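PDB 1PIW: NADP-dependent alcohol dehydrogenase 6, which reduces a broad range of aromatic and aliphatic aldehydes to the corresponding alcohols with NADPH, as a zinc-containing medium-chain dehydrogenase. Local coordinates for residues A[10-15]-A[51-56]; A[16-21]-A[335-340]. One frame throughout, in Å; residues are numbered along the deposited sequence.

Contact 1 (A[10-15]-A[51-56]); sequences IAIQSH and HCAAGH. With NAP (NADP nicotinamide-adenine-dinucleotide phosphate), chain E.
Ile12, on strand 7-12, reaches the final turn of helix 47-53 through its longer branch: CD1 lies 3.6 Å from Ala53 CB. The first torsion (chi1 -45°) sets CG1 beside the backbone N, which places CD1 against that methyl while Phe337 of helix 330-342 touches the same side chain. Further along, His15 carries the polar part of the contact. Its ND1 donates to Ala53 O over 3.1 Å with a nearly straight N-H...O angle of 164°. The acceptor sits at the ring edge, in the imidazole plane, but the donor stands well above the carbonyl plane of Ala53. One face of the same ring is covered by Gly55, whose CA lies 3.6 Å from the ring centroid, a CH-pi contact. Gly55, with positive phi, is the first residue to leave helical geometry; His56 N to His51 O (2.6 Å) and Gly55 N to Cys52 O (2.8 Å) are the two bonds of a Schellman motif. At the other end of this segment His51 meets the cofactor, its NE2 3.2 Å from NAP O3D. Because ND1 donates to Ala53 O and NE2 is hydrogen-bonded to Met60 N, both ring nitrogens of His15 are engaged, consistent with a neutral ring protonated at ND1.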
loop_
_atom_site.group_PDB
_atom_site.type_symbol
_atom_site.label_atom_id
_atom_site.label_comp_id
_atom_site.label_asym_id
_atom_site.label_seq_id
_atom_site.Cartn_x
_atom_site.Cartn_y
_atom_site.Cartn_z
ATOM N N ILE A 10 10.954 -17.674 34.208
ATOM C CA ILE A 10 10.701 -18.931 33.529
ATOM C C ILE A 10 11.333 -18.792 32.151
ATOM O O ILE A 10 10.742 -18.204 31.248
ATOM C CB ILE A 10 9.204 -19.158 33.386
ATOM C CG1 ILE A 10 8.509 -18.783 34.694
ATOM C CG2 ILE A 10 8.931 -20.604 33.033
ATOM C CD1 ILE A 10 9.066 -19.489 35.896
ATOM N N ALA A 11 12.536 -19.339 31.992
ATOM C CA ALA A 11 13.274 -19.218 30.735
ATOM C C ALA A 11 13.439 -20.448 29.853
ATOM O O ALA A 11 13.744 -21.540 30.324
ATOM C CB ALA A 11 14.643 -18.632 31.027
ATOM N N ILE A 12 13.261 -20.231 28.557
ATOM C CA ILE A 12 13.410 -21.271 27.542
ATOM C C ILE A 12 14.858 -21.785 27.604
ATOM O O ILE A 12 15.797 -20.992 27.521
ATOM C CB ILE A 12 13.193 -20.698 26.118
ATOM C CG1 ILE A 12 11.966 -19.782 26.069
ATOM C CG2 ILE A 12 13.078 -21.822 25.134
ATOM C CD1 ILE A 12 10.680 -20.439 26.396
ATOM N N GLN A 13 15.041 -23.100 27.725
ATOM C CA GLN A 13 16.389 -23.679 27.806
ATOM C C GLN A 13 16.968 -24.178 26.480
ATOM O O GLN A 13 18.176 -24.361 26.374
ATOM C CB GLN A 13 16.405 -24.816 28.819
ATOM C CG GLN A 13 15.816 -24.431 30.150
ATOM C CD GLN A 13 16.609 -23.350 30.841
ATOM O OE1 GLN A 13 16.085 -22.628 31.684
ATOM N NE2 GLN A 13 17.883 -23.239 30.496
ATOM N N SER A 14 16.107 -24.404 25.486
ATOM C CA SER A 14 16.543 -24.862 24.168
ATOM C C SER A 14 15.380 -24.809 23.195
ATOM O O SER A 14 14.256 -25.114 23.567
ATOM C CB SER A 14 17.044 -26.298 24.238
ATOM O OG SER A 14 16.102 -27.189 23.650
ATOM N N HIS A 15 15.645 -24.448 21.945
ATOM C CA HIS A 15 14.577 -24.373 20.949
ATOM C C HIS A 15 13.876 -25.692 20.644
ATOM O O HIS A 15 13.022 -25.733 19.762
ATOM C CB HIS A 15 15.087 -23.815 19.622
ATOM C CG HIS A 15 15.513 -22.385 19.688
ATOM N ND1 HIS A 15 14.765 -21.416 20.318
ATOM C CD2 HIS A 15 16.595 -21.753 19.177
ATOM C CE1 HIS A 15 15.369 -20.248 20.194
ATOM N NE2 HIS A 15 16.482 -20.425 19.505
ATOM N N HIS A 51 6.671 -18.130 18.523
ATOM C CA HIS A 51 7.571 -18.141 17.372
ATOM C C HIS A 51 9.018 -18.124 17.825
ATOM O O HIS A 51 9.852 -18.903 17.357
ATOM C CB HIS A 51 7.350 -16.900 16.513
ATOM C CG HIS A 51 6.053 -16.888 15.766
ATOM N ND1 HIS A 51 5.860 -17.601 14.602
ATOM C CD2 HIS A 51 4.900 -16.220 15.997
ATOM C CE1 HIS A 51 4.643 -17.367 14.146
ATOM N NE2 HIS A 51 4.041 -16.532 14.974
ATOM N N CYS A 52 9.304 -17.204 18.738
ATOM C CA CYS A 52 10.640 -17.024 19.260
ATOM C C CYS A 52 11.156 -18.241 20.019
ATOM O O CYS A 52 12.217 -18.778 19.692
ATOM C CB CYS A 52 10.660 -15.799 20.165
ATOM S SG CYS A 52 12.285 -15.099 20.387
ATOM N N ALA A 53 10.408 -18.679 21.028
ATOM C CA ALA A 53 10.819 -19.820 21.844
ATOM C C ALA A 53 10.974 -21.094 21.024
ATOM O O ALA A 53 11.876 -21.891 21.251
ATOM C CB ALA A 53 9.820 -20.032 22.974
ATOM N N ALA A 54 10.081 -21.273 20.064
ATOM C CA ALA A 54 10.119 -22.439 19.210
ATOM C C ALA A 54 11.250 -22.314 18.214
ATOM O O ALA A 54 11.466 -23.199 17.394
ATOM C CB ALA A 54 8.819 -22.572 18.484
ATOM N N GLY A 55 11.970 -21.204 18.278
ATOM C CA GLY A 55 13.074 -20.992 17.363
ATOM C C GLY A 55 12.659 -20.722 15.929
ATOM O O GLY A 55 13.454 -20.917 15.014
ATOM N N HIS A 56 11.423 -20.271 15.730
ATOM C CA HIS A 56 10.911 -19.973 14.390
ATOM C C HIS A 56 11.601 -18.791 13.761
ATOM O O HIS A 56 11.626 -18.659 12.543
ATOM C CB HIS A 56 9.422 -19.668 14.439
ATOM C CG HIS A 56 8.572 -20.878 14.610
ATOM N ND1 HIS A 56 9.044 -22.039 15.179
ATOM C CD2 HIS A 56 7.275 -21.107 14.302
ATOM C CE1 HIS A 56 8.074 -22.936 15.211
ATOM N NE2 HIS A 56 6.992 -22.395 14.685
HETATM P PA NAP E . -2.468 -16.115 17.997
HETATM O O1A NAP E . -1.201 -16.713 17.770
HETATM O O2A NAP E . -3.292 -16.183 19.285
HETATM O O5B NAP E . -3.442 -16.580 16.819
HETATM C C5B NAP E . -3.030 -16.362 15.443
HETATM C C4B NAP E . -4.371 -16.528 14.707
HETATM O O4B NAP E . -4.131 -16.311 13.240
HETATM C C3B NAP E . -5.014 -17.943 14.746
HETATM O O3B NAP E . -5.924 -17.986 15.856
HETATM C C2B NAP E . -5.668 -18.060 13.383
HETATM O O2B NAP E . -6.940 -17.430 13.285
HETATM C C1B NAP E . -4.649 -17.371 12.433
HETATM N N9A NAP E . -3.681 -18.376 11.911
HETATM C C8A NAP E . -2.783 -19.235 12.522
HETATM N N7A NAP E . -2.092 -19.999 11.682
HETATM C C5A NAP E . -2.567 -19.619 10.434
HETATM C C6A NAP E . -2.212 -20.084 9.145
HETATM N N6A NAP E . -1.308 -21.028 8.846
HETATM N N1A NAP E . -2.865 -19.509 8.048
HETATM C C2A NAP E . -3.832 -18.511 8.234
HETATM N N3A NAP E . -4.207 -18.031 9.489
HETATM C C4A NAP E . -3.545 -18.615 10.566
HETATM O O3 NAP E . -2.415 -14.575 17.694
HETATM P PN NAP E . -1.305 -13.481 17.809
HETATM O O1N NAP E . -0.523 -13.649 19.037
HETATM O O2N NAP E . -2.024 -12.212 17.642
HETATM O O5D NAP E . -0.395 -13.802 16.577
HETATM C C5D NAP E . 0.934 -13.273 16.597
HETATM C C4D NAP E . 1.313 -12.925 15.202
HETATM O O4D NAP E . 1.394 -11.480 15.138
HETATM C C3D NAP E . 2.722 -13.457 14.837
HETATM O O3D NAP E . 2.792 -13.936 13.482
HETATM C C2D NAP E . 3.613 -12.268 15.112
HETATM O O2D NAP E . 4.800 -12.285 14.360
HETATM C C1D NAP E . 2.761 -11.101 14.766
HETATM P P2B NAP E . -8.174 -18.040 12.465
HETATM O O1X NAP E . -7.954 -17.623 11.024
HETATM O O2X NAP E . -7.996 -19.494 12.693
HETATM O O3X NAP E . -9.392 -17.401 13.051
#

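Contact 2 (A[16-21]-A[335-340]); sequences EDWKNP and EAFERM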
loop_
_atom_site.group_PDB
_atom_site.type_symbol
_atom_site.label_atom_id
_atom_site.label_comp_id
_atom_site.label_asym_id
_atom_site.label_seq_id
_atom_site.Cartn_x
_atom_site.Cartn_y
_atom_site.Cartn_z
ATOM N N GLU A 16 14.229 -26.773 21.332
ATOM C CA GLU A 16 13.566 -28.046 21.053
ATOM C C GLU A 16 12.678 -28.392 22.225
ATOM O O GLU A 16 11.584 -28.957 22.060
ATOM C CB GLU A 16 14.575 -29.169 20.818
ATOM C CG GLU A 16 15.470 -28.952 19.617
ATOM C CD GLU A 16 16.524 -27.882 19.865
ATOM O OE1 GLU A 16 17.341 -28.062 20.796
ATOM O OE2 GLU A 16 16.542 -26.864 19.134
ATOM N N ASP A 17 13.154 -28.037 23.410
ATOM C CA ASP A 17 12.413 -28.278 24.632
ATOM C C ASP A 17 11.695 -26.960 24.946
ATOM O O ASP A 17 11.458 -26.637 26.114
ATOM C CB ASP A 17 13.405 -28.611 25.738
ATOM C CG ASP A 17 12.771 -29.320 26.900
ATOM O OD1 ASP A 17 13.322 -29.226 28.025
ATOM O OD2 ASP A 17 11.736 -29.982 26.681
ATOM N N TRP A 18 11.348 -26.202 23.901
ATOM C CA TRP A 18 10.718 -24.900 24.084
ATOM C C TRP A 18 9.451 -24.908 24.904
ATOM O O TRP A 18 9.118 -23.906 25.536
ATOM C CB TRP A 18 10.444 -24.213 22.744
ATOM C CG TRP A 18 9.287 -24.766 21.962
ATOM C CD1 TRP A 18 9.317 -25.800 21.079
ATOM C CD2 TRP A 18 7.929 -24.288 21.970
ATOM N NE1 TRP A 18 8.068 -25.997 20.533
ATOM C CE2 TRP A 18 7.200 -25.083 21.064
ATOM C CE3 TRP A 18 7.262 -23.267 22.653
ATOM C CZ2 TRP A 18 5.845 -24.892 20.825
ATOM C CZ3 TRP A 18 5.911 -23.078 22.410
ATOM C CH2 TRP A 18 5.220 -23.887 21.504
ATOM N N LYS A 19 8.739 -26.029 24.907
ATOM C CA LYS A 19 7.505 -26.107 25.681
ATOM C C LYS A 19 7.721 -26.366 27.161
ATOM O O LYS A 19 6.752 -26.514 27.900
ATOM C CB LYS A 19 6.582 -27.189 25.139
ATOM C CG LYS A 19 6.014 -26.918 23.770
ATOM C CD LYS A 19 5.067 -28.038 23.412
ATOM C CE LYS A 19 4.637 -27.966 21.973
ATOM N NZ LYS A 19 3.780 -29.129 21.645
ATOM N N ASN A 20 8.975 -26.422 27.605
ATOM C CA ASN A 20 9.239 -26.657 29.021
ATOM C C ASN A 20 10.262 -25.718 29.624
ATOM O O ASN A 20 11.320 -26.147 30.092
ATOM C CB ASN A 20 9.669 -28.104 29.265
ATOM C CG ASN A 20 8.538 -29.083 29.072
ATOM O OD1 ASN A 20 8.494 -29.797 28.080
ATOM N ND2 ASN A 20 7.606 -29.109 30.016
ATOM N N PRO A 21 9.957 -24.412 29.625
ATOM C CA PRO A 21 10.852 -23.394 30.181
ATOM C C PRO A 21 11.121 -23.718 31.643
ATOM O O PRO A 21 10.252 -24.247 32.340
ATOM C CB PRO A 21 10.053 -22.109 30.014
ATOM C CG PRO A 21 9.250 -22.377 28.790
ATOM C CD PRO A 21 8.775 -23.788 29.011
ATOM N N GLU A 335 1.567 -24.936 29.892
ATOM C CA GLU A 335 0.188 -25.010 29.432
ATOM C C GLU A 335 -0.102 -23.882 28.465
ATOM O O GLU A 335 -0.810 -24.059 27.473
ATOM C CB GLU A 335 -0.782 -24.927 30.610
ATOM C CG GLU A 335 -2.240 -24.896 30.153
ATOM C CD GLU A 335 -3.241 -24.936 31.294
ATOM O OE1 GLU A 335 -4.450 -24.777 31.016
ATOM O OE2 GLU A 335 -2.826 -25.131 32.457
ATOM N N ALA A 336 0.439 -22.710 28.768
ATOM C CA ALA A 336 0.247 -21.567 27.908
ATOM C C ALA A 336 0.850 -21.885 26.548
ATOM O O ALA A 336 0.170 -21.782 25.534
ATOM C CB ALA A 336 0.910 -20.354 28.513
ATOM N N PHE A 337 2.116 -22.290 26.525
ATOM C CA PHE A 337 2.782 -22.608 25.268
ATOM C C PHE A 337 2.113 -23.749 24.542
ATOM O O PHE A 337 1.910 -23.680 23.327
ATOM C CB PHE A 337 4.238 -22.980 25.497
ATOM C CG PHE A 337 5.134 -21.811 25.766
ATOM C CD1 PHE A 337 6.498 -22.008 25.988
ATOM C CD2 PHE A 337 4.626 -20.518 25.813
ATOM C CE1 PHE A 337 7.341 -20.939 26.255
ATOM C CE2 PHE A 337 5.462 -19.439 26.080
ATOM C CZ PHE A 337 6.821 -19.650 26.302
ATOM N N GLU A 338 1.776 -24.800 25.286
ATOM C CA GLU A 338 1.135 -25.978 24.711
ATOM C C GLU A 338 -0.122 -25.601 23.970
ATOM O O GLU A 338 -0.261 -25.890 22.792
ATOM C CB GLU A 338 0.764 -26.978 25.803
ATOM C CG GLU A 338 0.465 -28.385 25.293
ATOM C CD GLU A 338 1.733 -29.223 25.122
ATOM O OE1 GLU A 338 2.548 -28.915 24.219
ATOM O OE2 GLU A 338 1.916 -30.187 25.905
ATOM N N ARG A 339 -1.034 -24.947 24.680
ATOM C CA ARG A 339 -2.310 -24.529 24.123
ATOM C C ARG A 339 -2.200 -23.523 22.983
ATOM O O ARG A 339 -2.970 -23.585 22.026
ATOM C CB ARG A 339 -3.188 -23.978 25.235
ATOM C CG ARG A 339 -3.558 -25.027 26.245
ATOM C CD ARG A 339 -5.036 -24.963 26.541
ATOM N NE ARG A 339 -5.331 -24.208 27.754
ATOM C CZ ARG A 339 -6.366 -23.384 27.880
ATOM N NH1 ARG A 339 -7.204 -23.198 26.871
ATOM N NH2 ARG A 339 -6.568 -22.753 29.021
ATOM N N MET A 340 -1.256 -22.592 23.074
ATOM C CA MET A 340 -1.085 -21.627 22.003
ATOM C C MET A 340 -0.787 -22.390 20.730
ATOM O O MET A 340 -1.283 -22.050 19.671
ATOM C CB MET A 340 0.062 -20.678 22.313
ATOM C CG MET A 340 -0.321 -19.505 23.187
ATOM S SD MET A 340 -1.296 -18.256 22.327
ATOM C CE MET A 340 -1.815 -17.236 23.795
#
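Lys19 and Glu338 are modelled as a salt bridge, NZ to OE1 2.9 Å, although OE1 sits too close to the lysine chain for its place to be sure. The bridge joins a type I beta turn, Asp17 to Asn20, to helix 330-342 of this zinc-containing alcohol dehydrogenase. The turn belongs to the connection between antiparallel strands 7-12 and 22-26, and its Asn20 N to Asp17 O bond measures 2.9 Å. Lys19 runs extended beyond CG, whereas Glu338 bends at its second torsion (chi2 85°), and the two side chains cross at about a right angle. The stronger partners lie on the same helix: Glu341 for Lys19 NZ and Lys342 for Glu338 OE1. This makes a small network of alternating charges, which probably offsets the closeness of the two lysine ammonium groups. The backbone takes part as well, since Lys19 O accepts a hydrogen bond from His334 ND1.

Inward from the charges, Lys19 CG lies over the centre of one face of the Trp18 ring. Phe337 fills the middle of the contact, its CB 3.5 Å from Trp18 CZ3. The six-membered ring of Trp18 and the phenyl ring have centroids 5.5 Å apart and planes at 34°, an oblique pairing. Ile50 of helix 47-53 touches both aromatic side chains, so a third element packs on the junction of turn and helix 330-342. With Trp18 CG held between the backbone N and the carbonyl carbon (chi1 75°), the indole reaches Phe337 by its six-membered ring. At the rim of the phenyl ring, near its plane, sits the carbonyl oxygen of Trp18, and obliquely to the ring Pro21 CG comes within 3.5 Å of Phe337 CE1.

Overall arrangement
From the N terminus, strand 7-12 enters contact 1 and the chain passes straight into the first segment of contact 2, which leads to strand 22-26. Helix 47-53 then returns to residues 10-15, closing a loop of 35 intervening residues. Contact 2 closes much later, after 313 residues that include the parallel NADP-binding sheet, when helix 330-342 meets residues 16-21. The loops therefore cross rather than nest. The contact centres lie about 8 Å apart, and they touch directly: Ile12 CD1 is 3.4 Å from both Phe337 CE1 and Pro21 CG. Together they tie the N-terminal strands to helix 47-53, which carries cofactor-binding His51, and to the late helix 330-342.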